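Local coordinates for scytovirin (Scytonema varium, PDB 2QSK), which binds sugars as a cyanobacterial lectin and shows strong anti-HIV activity, inhibiting viral fusion and infection of cells, at residues Asp57-Asn61 with Gln73-Arg78. Numbering follows the deposited sequence. Where two conformers were deposited one is given.
Sequences DEAKN and QCDGAR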
# COMPACT_ATOMS: atom_id res chain seq x y z
N ASP A 57 -0.81 2.26 5.71
CA ASP A 57 -1.78 1.49 6.47
C ASP A 57 -2.36 2.35 7.59
O ASP A 57 -1.77 2.52 8.66
CB ASP A 57 -1.11 0.24 7.04
CG ASP A 57 -2.08 -0.64 7.80
OD1 ASP A 57 -3.28 -0.30 7.93
OD2 ASP A 57 -1.61 -1.71 8.26
N GLU A 58 -3.54 2.89 7.34
CA GLU A 58 -4.18 3.80 8.28
C GLU A 58 -4.65 3.11 9.57
O GLU A 58 -4.93 3.79 10.56
CB GLU A 58 -5.40 4.45 7.64
CG GLU A 58 -5.08 5.36 6.47
CD GLU A 58 -6.31 5.93 5.81
OE1 GLU A 58 -7.43 5.81 6.38
OE2 GLU A 58 -6.17 6.52 4.70
N ALA A 59 -4.76 1.78 9.56
CA ALA A 59 -5.25 1.08 10.74
C ALA A 59 -4.31 1.27 11.92
O ALA A 59 -4.75 1.15 13.06
CB ALA A 59 -5.42 -0.41 10.46
N LYS A 60 -3.04 1.55 11.63
CA LYS A 60 -2.00 1.66 12.65
C LYS A 60 -1.73 3.10 13.10
O LYS A 60 -0.80 3.34 13.87
CB LYS A 60 -0.70 1.02 12.13
CG LYS A 60 -0.83 -0.46 11.84
CD LYS A 60 0.49 -1.09 11.47
CE LYS A 60 0.34 -2.58 11.26
NZ LYS A 60 1.65 -3.27 11.06
N ASN A 61 -2.55 4.05 12.67
CA ASN A 61 -2.23 5.43 12.95
C ASN A 61 -2.24 5.75 14.43
O ASN A 61 -3.05 5.19 15.19
CB ASN A 61 -3.20 6.36 12.23
CG ASN A 61 -2.92 6.46 10.75
OD1 ASN A 61 -1.96 5.86 10.24
ND2 ASN A 61 -3.77 7.21 10.04
N GLN A 73 -0.36 10.60 6.76
CA GLN A 73 -0.92 9.49 7.55
C GLN A 73 -2.17 8.89 6.87
O GLN A 73 -2.87 8.08 7.48
CB GLN A 73 -1.27 9.97 8.96
CG GLN A 73 -0.08 10.43 9.75
CD GLN A 73 -0.49 11.14 11.00
OE1 GLN A 73 -1.39 11.99 10.97
NE2 GLN A 73 0.18 10.84 12.10
N CYS A 74 -2.41 9.27 5.62
CA CYS A 74 -3.57 8.78 4.88
C CYS A 74 -3.12 8.07 3.61
O CYS A 74 -2.13 8.48 2.96
CB CYS A 74 -4.52 9.93 4.55
SG CYS A 74 -5.12 10.77 6.04
N ASP A 75 -3.80 6.99 3.30
CA ASP A 75 -3.42 6.13 2.18
C ASP A 75 -3.66 6.82 0.83
O ASP A 75 -4.68 7.51 0.63
CB ASP A 75 -4.24 4.85 2.27
CG ASP A 75 -3.74 3.73 1.39
OD1 ASP A 75 -2.57 3.74 0.95
OD2 ASP A 75 -4.57 2.80 1.16
N GLY A 76 -2.76 6.58 -0.12
CA GLY A 76 -2.96 7.03 -1.49
C GLY A 76 -3.16 8.53 -1.59
O GLY A 76 -2.41 9.32 -1.03
N ALA A 77 -4.22 8.89 -2.32
CA ALA A 77 -4.61 10.28 -2.53
C ALA A 77 -5.44 10.84 -1.37
O ALA A 77 -5.78 12.04 -1.40
CB ALA A 77 -5.36 10.43 -3.85
N ARG A 78 -5.74 10.05 -0.33
CA ARG A 78 -6.56 10.57 0.77
C ARG A 78 -5.85 11.70 1.49
O ARG A 78 -4.61 11.78 1.54
CB ARG A 78 -6.94 9.42 1.71
CG ARG A 78 -7.96 8.51 1.08
CD ARG A 78 -8.10 7.16 1.73
NE ARG A 78 -8.39 7.12 3.17
CZ ARG A 78 -9.61 7.03 3.69
NH1 ARG A 78 -10.71 7.28 3.00
NH2 ARG A 78 -9.73 6.72 4.97
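A single buried carboxylate, that of Glu58, joins both ends of a type II' beta turn, Asp75-Arg78, in this disulfide-rich lectin with very little regular secondary structure. The bonds to the first and last residues of the turn show this, and the lone pairs show how OE2 serves both. Glu58 OE2 accepts from Asp75 N with its anti lone pair at 2.8 Å. That bond is nearly straight (172°). The syn lone pair of Glu58 OE2 is turned to Arg78 NE at 2.8 Å. Glu58 OE1, also through its syn lone pair, takes Arg78 NH2 at 2.8 Å. The salt bridge is therefore bidentate and side-on, and carboxylate and guanidinium planes lie only 15° apart. Glu58 reaches across extended beyond CG, while a bend of Arg78 at chi3 (55°) accompanies the side-on approach of NE and NH2. Three N-H groups of the turn residues thus hold the carboxylate, and Asn66 ND2 adds a fourth at OE1; so much donation would be expected to favour the ionised form. The turn itself is closed by Arg78 N to Asp75 O at 2.9 Å, with Gly76 at positive phi. Arg78 NH1 continues to Gly88 O, and Cys74, just before the turn, is tied by a disulfide to Cys86 of strand 86-87, which pairs antiparallel with strand 79-80. An Asx turn, Asp57 OD1 accepting from Ala59 N (3.0 Å), opens the 3-10 segment 58-60, and Asn61 follows its last residue. Asn61 OD1 accepts from Trp56 NE1. Its ND2 serves Arg67 O and also donates to Gln73 O at 2.8 Å, somewhat tilted from the carbonyl plane.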